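Side-chain contacts in cricket paralysis virus 1A protein (Cricket paralysis virus, PDB 6C3R), which suppresses antiviral RNA silencing in insect cells by inactivating host AGO2 and recruiting a cellular ubiquitin ligase complex that promotes AGO2 degradation: residues L117-Q122 with A134-R139; C26-Q31 with K64-T69; S32-L37 with L105-P110. One frame throughout, in Å; residues are numbered along the deposited sequence.

Interactions 2 and 3 lie side by side, their centres about 5 Å apart, on a two-stranded parallel sheet formed by strands 26-30 and 104-108. The probable hydrogen bond from Tyr-29 N to Leu-106 O (2.8 Å) ties the strands, and Phe-67 CZ of interaction 2 packs on Pro-34 CD of interaction 3 at 3.4 Å. Interaction 1 joins two C-terminal helices, its centre about 15 Å from that of interaction 2 and about 19 Å from that of interaction 3. Phe-120 bridges this gap, its CE1 lying 3.6 Å from Phe-28 CD2. Interaction 3 borders the BC-box helix, whereas in interaction 1 the Leu-136 side chain lies about 7 Å from that of Arg-133, involved in blocking host stress granule formation.

Interaction 1 of 3, residues L117-Q122 with A134-R139; sequences LDWFQQ and AFLRKR
Next to Phe-135, which stacks on Trp-119, the carbonyl oxygen Ala-134 O is gripped in the model by two nitrogens of one guanidinium: Arg-139 NH2 donates to it at 2.9 Å and Arg-139 NH1 at 3.0 Å, although poor order of the arginine leaves the grip less certain. The oxygen lies near the guanidinium plane, and the side chain folds back over the C-terminal end of helix 129-136. Across the contact, Phe-135 CZ lies 3.2 Å above one face of the indole, offset toward its rim. The five-membered ring of Trp-119 and the Phe-135 ring form an offset stack, centroids 4.5 Å apart and planes inclined by 26°. Both aromatic side chains have CG anti to the backbone N (chi1 -170° for Trp-119, -174° for Phe-135), extending them toward each other. Leu-136 CD2 meets Trp-119 CZ2 at the indole edge, 3.7 Å away, while the Gln-122 methylenes run alongside Phe-135 in the opposite sense, Gln-122 CG 3.4 Å from Phe-135 CE1. Phe-77 and Trp-80 meet Trp-119 edge-to-face, and Leu-136 packs on helix 77-90. With no hydrogen bond between the segments, aromatic stacking and dispersion join helices 117-123 and 129-136.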
# COMPACT_ATOMS: atom_id res chain seq x y z
N LEU A 117 10.30 -1.36 28.02
CA LEU A 117 11.47 -0.63 27.50
C LEU A 117 12.40 -1.48 26.64
O LEU A 117 12.80 -1.09 25.55
CB LEU A 117 12.25 -0.02 28.67
CG LEU A 117 11.51 1.06 29.46
CD1 LEU A 117 12.23 1.31 30.76
CD2 LEU A 117 11.38 2.36 28.67
N ASP A 118 12.75 -2.65 27.14
CA ASP A 118 13.62 -3.55 26.39
C ASP A 118 13.00 -3.87 25.04
O ASP A 118 13.68 -3.80 24.02
CB ASP A 118 13.90 -4.84 27.17
CG ASP A 118 14.80 -4.61 28.38
OD1 ASP A 118 15.66 -3.69 28.33
OD2 ASP A 118 14.67 -5.35 29.38
N TRP A 119 11.71 -4.19 25.04
CA TRP A 119 11.00 -4.52 23.80
C TRP A 119 11.06 -3.37 22.78
O TRP A 119 11.32 -3.61 21.62
CB TRP A 119 9.56 -4.93 24.10
CG TRP A 119 8.85 -5.49 22.92
CD1 TRP A 119 8.73 -6.80 22.59
CD2 TRP A 119 8.16 -4.75 21.89
NE1 TRP A 119 8.02 -6.93 21.42
CE2 TRP A 119 7.67 -5.70 20.97
CE3 TRP A 119 7.94 -3.38 21.65
CZ2 TRP A 119 6.95 -5.32 19.85
CZ3 TRP A 119 7.23 -3.01 20.54
CH2 TRP A 119 6.74 -3.97 19.64
N PHE A 120 10.81 -2.14 23.22
CA PHE A 120 10.87 -0.97 22.32
C PHE A 120 12.26 -0.63 21.81
O PHE A 120 12.42 -0.03 20.77
CB PHE A 120 10.24 0.27 22.96
CG PHE A 120 8.75 0.26 22.90
CD1 PHE A 120 8.11 0.53 21.71
CD2 PHE A 120 8.00 -0.10 24.00
CE1 PHE A 120 6.73 0.47 21.63
CE2 PHE A 120 6.63 -0.16 23.93
CZ PHE A 120 6.00 0.12 22.74
N GLN A 121 13.26 -1.02 22.60
CA GLN A 121 14.66 -0.89 22.22
C GLN A 121 15.01 -1.90 21.09
O GLN A 121 15.73 -1.56 20.14
CB GLN A 121 15.53 -1.06 23.47
CG GLN A 121 16.94 -0.51 23.34
CD GLN A 121 16.97 1.00 23.29
OE1 GLN A 121 16.86 1.66 24.33
NE2 GLN A 121 17.18 1.56 22.09
N GLN A 122 14.47 -3.12 21.17
CA GLN A 122 14.65 -4.08 20.10
C GLN A 122 13.86 -3.74 18.85
O GLN A 122 14.39 -3.85 17.74
CB GLN A 122 14.28 -5.48 20.52
CG GLN A 122 14.48 -6.53 19.41
CD GLN A 122 15.87 -6.54 18.73
OE1 GLN A 122 16.88 -6.09 19.30
NE2 GLN A 122 15.92 -7.10 17.51
N ALA A 134 9.42 -12.58 12.86
CA ALA A 134 9.89 -13.39 13.98
C ALA A 134 9.72 -12.66 15.30
O ALA A 134 9.25 -13.23 16.30
CB ALA A 134 11.35 -13.78 13.76
N PHE A 135 10.10 -11.39 15.29
CA PHE A 135 9.95 -10.49 16.43
C PHE A 135 8.51 -10.38 16.93
O PHE A 135 8.29 -10.42 18.14
CB PHE A 135 10.46 -9.09 16.08
CG PHE A 135 10.46 -8.13 17.24
CD1 PHE A 135 11.23 -8.40 18.37
CD2 PHE A 135 9.73 -6.96 17.19
CE1 PHE A 135 11.24 -7.52 19.43
CE2 PHE A 135 9.74 -6.08 18.25
CZ PHE A 135 10.50 -6.35 19.37
N LEU A 136 7.56 -10.23 16.02
CA LEU A 136 6.14 -10.13 16.40
C LEU A 136 5.34 -11.45 16.50
O LEU A 136 4.14 -11.41 16.79
CB LEU A 136 5.42 -9.15 15.45
CG LEU A 136 5.98 -7.73 15.36
CD1 LEU A 136 5.21 -6.96 14.29
CD2 LEU A 136 5.94 -6.99 16.70
N ARG A 137 5.97 -12.61 16.28
CA ARG A 137 5.25 -13.88 16.37
C ARG A 137 4.72 -14.13 17.78
O ARG A 137 5.41 -13.90 18.77
CB ARG A 137 6.11 -15.08 15.96
CG ARG A 137 5.35 -16.40 16.03
CD ARG A 137 5.88 -17.48 15.11
NE ARG A 137 5.39 -17.37 13.73
CZ ARG A 137 6.08 -16.91 12.68
NH1 ARG A 137 7.35 -16.48 12.80
NH2 ARG A 137 5.50 -16.88 11.48
N LYS A 138 3.48 -14.61 17.84
CA LYS A 138 2.79 -14.83 19.10
C LYS A 138 3.34 -16.04 19.85
O LYS A 138 2.80 -17.14 19.76
CB LYS A 138 1.29 -15.02 18.87
CG LYS A 138 0.59 -13.80 18.30
CD LYS A 138 -0.90 -13.83 18.62
CE LYS A 138 -1.61 -15.04 18.03
NZ LYS A 138 -3.03 -15.08 18.45
N ARG A 139 4.39 -15.81 20.62
CA ARG A 139 4.87 -16.78 21.60
C ARG A 139 3.80 -17.04 22.67
O ARG A 139 2.85 -16.29 22.79
CB ARG A 139 6.16 -16.26 22.25
CG ARG A 139 7.34 -16.23 21.29
CD ARG A 139 8.37 -15.17 21.64
NE ARG A 139 9.43 -15.09 20.62
CZ ARG A 139 9.37 -14.42 19.47
NH1 ARG A 139 8.29 -13.72 19.11
NH2 ARG A 139 10.43 -14.44 18.65

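Interaction 2 of 3, residues C26-Q31 with K64-T69; sequences CTFYVQ and KLIFLT
Phe-67 and Phe-28 both present a ring edge, rather than a face, to their partner across this contact between strand 26-30 and helix 53-70. The Phe-67 edge points at the backbone carbonyl of Gln-31: Phe-67 CE1 lies 3.3 Å from Gln-31 O, which sits near the ring plane. Phe-67 CG stands anti to its own backbone nitrogen (chi1 178°), swinging the ring off the helix toward the end of the strand. The second meeting is looser and wholly apolar. Ile-66 directs its CB at the strand, and its CG2 methyl comes up to the rim of Phe-28 near the ring plane, 4.4 Å from Phe-28 CE1.

The Phe-28 ring is further held by edge-to-face packing with Trp-123, and Leu-106 of the neighbouring strand touches both Phe-28 and Ile-66, knitting strand and helix into the hydrophobic interior. Within the helix, Leu-65 O accepts from Thr-69 N (2.8 Å) and Thr-69 OG1 (2.6 Å), which reach it from opposite faces of the carbonyl plane; the hydroxyl is thus tied back to the preceding turn. Between the segments there is no hydrogen bond. The buried Phe-67 ring turns its slightly positive C-H edge to an electron-rich oxygen near its plane, an orientation that may add a weak electrostatic term to packing that otherwise rests on dispersion and exclusion of water.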
# COMPACT_ATOMS: atom_id res chain seq x y z
N CYS A 26 8.29 2.03 10.30
CA CYS A 26 7.28 2.27 11.30
C CYS A 26 7.93 2.85 12.54
O CYS A 26 8.99 2.36 12.98
CB CYS A 26 6.54 0.98 11.65
SG CYS A 26 5.02 1.26 12.59
N THR A 27 7.30 3.87 13.11
CA THR A 27 7.74 4.47 14.36
C THR A 27 6.58 4.53 15.39
O THR A 27 5.41 4.61 15.01
CB THR A 27 8.36 5.87 14.10
OG1 THR A 27 8.91 6.38 15.32
CG2 THR A 27 7.33 6.88 13.58
N PHE A 28 6.94 4.51 16.67
CA PHE A 28 5.98 4.63 17.76
C PHE A 28 6.10 6.01 18.38
O PHE A 28 7.20 6.54 18.48
CB PHE A 28 6.27 3.62 18.88
CG PHE A 28 5.63 2.28 18.70
CD1 PHE A 28 4.32 2.06 19.10
CD2 PHE A 28 6.36 1.22 18.18
CE1 PHE A 28 3.74 0.82 18.97
CE2 PHE A 28 5.77 -0.03 18.04
CZ PHE A 28 4.45 -0.23 18.43
N TYR A 29 4.96 6.57 18.81
CA TYR A 29 4.92 7.77 19.64
C TYR A 29 4.34 7.34 20.96
O TYR A 29 3.63 6.35 21.01
CB TYR A 29 4.02 8.84 19.03
CG TYR A 29 4.53 9.60 17.82
CD1 TYR A 29 5.75 9.31 17.21
CD2 TYR A 29 3.74 10.61 17.25
CE1 TYR A 29 6.19 10.01 16.10
CE2 TYR A 29 4.16 11.32 16.13
CZ TYR A 29 5.39 11.02 15.56
OH TYR A 29 5.80 11.71 14.44
N VAL A 30 4.65 8.10 22.01
CA VAL A 30 4.22 7.77 23.38
C VAL A 30 3.42 8.91 24.00
O VAL A 30 3.98 9.88 24.52
CB VAL A 30 5.43 7.44 24.27
CG1 VAL A 30 5.00 7.16 25.70
CG2 VAL A 30 6.19 6.25 23.71
N GLN A 31 2.10 8.79 23.99
CA GLN A 31 1.21 9.87 24.39
C GLN A 31 0.07 9.38 25.26
O GLN A 31 -0.48 8.30 25.03
CB GLN A 31 0.63 10.50 23.15
CG GLN A 31 1.64 10.86 22.08
CD GLN A 31 0.98 11.45 20.87
OE1 GLN A 31 -0.22 11.29 20.68
NE2 GLN A 31 1.77 12.13 20.04
N LYS A 64 -5.87 2.44 16.36
CA LYS A 64 -6.74 2.74 17.49
C LYS A 64 -6.70 1.63 18.54
O LYS A 64 -6.55 1.88 19.72
CB LYS A 64 -8.16 2.95 16.98
CG LYS A 64 -9.03 3.79 17.88
CD LYS A 64 -10.44 3.85 17.34
CE LYS A 64 -11.34 4.75 18.18
NZ LYS A 64 -12.79 4.59 17.84
N LEU A 65 -6.80 0.39 18.08
CA LEU A 65 -6.76 -0.76 18.96
C LEU A 65 -5.43 -0.91 19.62
O LEU A 65 -5.38 -1.29 20.79
CB LEU A 65 -7.08 -2.05 18.19
CG LEU A 65 -8.54 -2.20 17.77
CD1 LEU A 65 -8.68 -3.26 16.68
CD2 LEU A 65 -9.42 -2.53 18.97
N ILE A 66 -4.35 -0.65 18.88
CA ILE A 66 -3.02 -0.77 19.41
C ILE A 66 -2.84 0.24 20.53
O ILE A 66 -2.16 -0.03 21.50
CB ILE A 66 -1.93 -0.60 18.30
CG1 ILE A 66 -1.90 -1.85 17.42
CG2 ILE A 66 -0.53 -0.33 18.87
CD1 ILE A 66 -1.36 -1.61 16.01
N PHE A 67 -3.47 1.41 20.41
CA PHE A 67 -3.41 2.35 21.50
C PHE A 67 -4.32 1.97 22.65
O PHE A 67 -3.89 1.94 23.82
CB PHE A 67 -3.77 3.77 21.10
CG PHE A 67 -3.74 4.69 22.28
CD1 PHE A 67 -2.52 5.16 22.76
CD2 PHE A 67 -4.90 5.01 22.97
CE1 PHE A 67 -2.47 5.98 23.87
CE2 PHE A 67 -4.86 5.83 24.09
CZ PHE A 67 -3.64 6.32 24.54
N LEU A 68 -5.59 1.73 22.34
CA LEU A 68 -6.56 1.48 23.40
C LEU A 68 -6.18 0.26 24.23
O LEU A 68 -6.31 0.27 25.43
CB LEU A 68 -7.95 1.29 22.83
CG LEU A 68 -8.65 2.48 22.19
CD1 LEU A 68 -9.95 1.98 21.61
CD2 LEU A 68 -8.91 3.61 23.15
N THR A 69 -5.67 -0.79 23.58
CA THR A 69 -5.24 -1.98 24.31
C THR A 69 -3.97 -1.72 25.13
O THR A 69 -3.76 -2.38 26.15
CB THR A 69 -4.99 -3.19 23.38
OG1 THR A 69 -4.02 -2.85 22.39
CG2 THR A 69 -6.28 -3.65 22.70

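Interaction 3 of 3, residues S32-L37 with L105-P110; sequences SKPQLL and LLIVSP
Ile-107 and Ser-32 bury the most surface here, and each meets a proline of the opposite segment. Ile-107 points its CB from strand 104-108 toward the loop, where Pro-34 points back at it. The isoleucine receives the proline with two branches: CD1 lies 3.8 Å from Pro-34 CB and CG2 lies 4.0 Å from the same carbon. CG1 stands anti to the carbonyl carbon (chi1 -50°) and the chain continues extended, carrying CD1 far enough to meet Leu-36 CD2 as well, at 4.3 Å. An inverse gamma turn centred on Gln-35 separates the two loop residues that share this methyl.

Ser-32 takes the other end of the contact. Its OG rests against the ring of Pro-110, 3.6 Å from Pro-110 CG, in a van der Waals contact, while its hydrogen bond goes to Asn-2 O at the start of helix 2-16. Pro-110 opens helix 110-114 and also touches Glu-5 and Glu-6 of the BC-box; Ser-109 sits at the N-cap, its OG making a weak hydrogen bond to Phe-112 N.

The touching parts run nearly antiparallel, their end-to-end directions 168° apart, and diverge from Ser-32 opposite Ser-109 (CA atoms 5.3 Å apart) to Pro-34 opposite Ile-107 (CA atoms 7.6 Å apart). After leaving the sheet, the chain therefore folds back over strand 104-108 without a hydrogen bond to it in these segments. Apolar packing covers the buried isoleucine, and the Ser-32 hydroxyl, the one that touches the other segment, fastens the loop to the N-terminal helix rather than to the strand.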
# COMPACT_ATOMS: atom_id res chain seq x y z
N SER A 32 -0.31 10.20 26.23
CA SER A 32 -1.41 9.87 27.12
C SER A 32 -2.77 10.02 26.46
O SER A 32 -3.66 9.21 26.68
CB SER A 32 -1.36 10.74 28.37
OG SER A 32 -0.35 10.27 29.24
N LYS A 33 -2.93 11.07 25.67
CA LYS A 33 -4.23 11.41 25.08
C LYS A 33 -4.02 11.82 23.62
O LYS A 33 -3.98 13.01 23.31
CB LYS A 33 -4.92 12.51 25.89
CG LYS A 33 -5.49 12.04 27.22
CD LYS A 33 -6.24 13.16 27.92
CE LYS A 33 -7.30 12.65 28.90
NZ LYS A 33 -8.20 13.76 29.36
N PRO A 34 -3.86 10.82 22.74
CA PRO A 34 -3.56 11.10 21.34
C PRO A 34 -4.76 11.63 20.58
O PRO A 34 -5.89 11.30 20.90
CB PRO A 34 -3.14 9.74 20.80
CG PRO A 34 -3.86 8.76 21.65
CD PRO A 34 -3.94 9.38 23.01
N GLN A 35 -4.49 12.43 19.57
CA GLN A 35 -5.54 13.04 18.77
C GLN A 35 -5.82 12.13 17.58
O GLN A 35 -5.51 12.47 16.44
CB GLN A 35 -5.12 14.45 18.31
CG GLN A 35 -4.56 15.34 19.42
CD GLN A 35 -5.60 15.78 20.45
OE1 GLN A 35 -6.76 15.35 20.42
NE2 GLN A 35 -5.18 16.66 21.37
N LEU A 36 -6.41 10.97 17.86
CA LEU A 36 -6.54 9.90 16.86
C LEU A 36 -7.43 10.25 15.69
O LEU A 36 -7.31 9.64 14.63
CB LEU A 36 -7.09 8.63 17.49
CG LEU A 36 -6.14 7.84 18.38
CD1 LEU A 36 -6.88 6.70 19.04
CD2 LEU A 36 -4.93 7.34 17.60
N LEU A 37 -8.31 11.22 15.88
CA LEU A 37 -9.19 11.70 14.82
C LEU A 37 -8.41 12.55 13.82
O LEU A 37 -8.73 12.54 12.64
CB LEU A 37 -10.40 12.45 15.41
CG LEU A 37 -11.77 12.03 14.86
CD1 LEU A 37 -11.96 10.52 14.84
CD2 LEU A 37 -12.86 12.69 15.69
N LEU A 105 2.72 5.16 11.39
CA LEU A 105 2.64 5.75 12.72
C LEU A 105 1.78 4.93 13.67
O LEU A 105 0.64 4.61 13.34
CB LEU A 105 2.08 7.16 12.62
CG LEU A 105 1.90 7.95 13.92
CD1 LEU A 105 3.16 7.93 14.76
CD2 LEU A 105 1.53 9.39 13.61
N LEU A 106 2.35 4.60 14.83
CA LEU A 106 1.63 3.96 15.92
C LEU A 106 1.83 4.69 17.21
O LEU A 106 2.85 5.33 17.41
CB LEU A 106 2.08 2.51 16.11
CG LEU A 106 1.61 1.59 14.99
CD1 LEU A 106 2.35 0.26 15.06
CD2 LEU A 106 0.11 1.35 15.02
N ILE A 107 0.85 4.56 18.10
CA ILE A 107 0.84 5.27 19.38
C ILE A 107 0.51 4.33 20.51
O ILE A 107 -0.40 3.51 20.42
CB ILE A 107 -0.17 6.45 19.39
CG1 ILE A 107 0.04 7.30 18.15
CG2 ILE A 107 -0.03 7.27 20.66
CD1 ILE A 107 -0.80 8.54 18.10
N VAL A 108 1.21 4.51 21.61
CA VAL A 108 1.11 3.65 22.77
C VAL A 108 1.08 4.57 23.99
O VAL A 108 1.68 5.63 23.95
CB VAL A 108 2.31 2.65 22.71
CG1 VAL A 108 3.22 2.68 23.93
CG2 VAL A 108 1.81 1.24 22.42
N SER A 109 0.40 4.19 25.06
CA SER A 109 0.45 4.99 26.29
C SER A 109 1.85 4.94 26.97
O SER A 109 2.66 4.03 26.69
CB SER A 109 -0.64 4.55 27.27
OG SER A 109 -0.28 3.39 28.00
N PRO A 110 2.15 5.91 27.87
CA PRO A 110 3.40 5.92 28.62
C PRO A 110 3.59 4.77 29.61
O PRO A 110 4.71 4.31 29.81
CB PRO A 110 3.32 7.23 29.40
CG PRO A 110 2.44 8.09 28.59
CD PRO A 110 1.39 7.15 28.09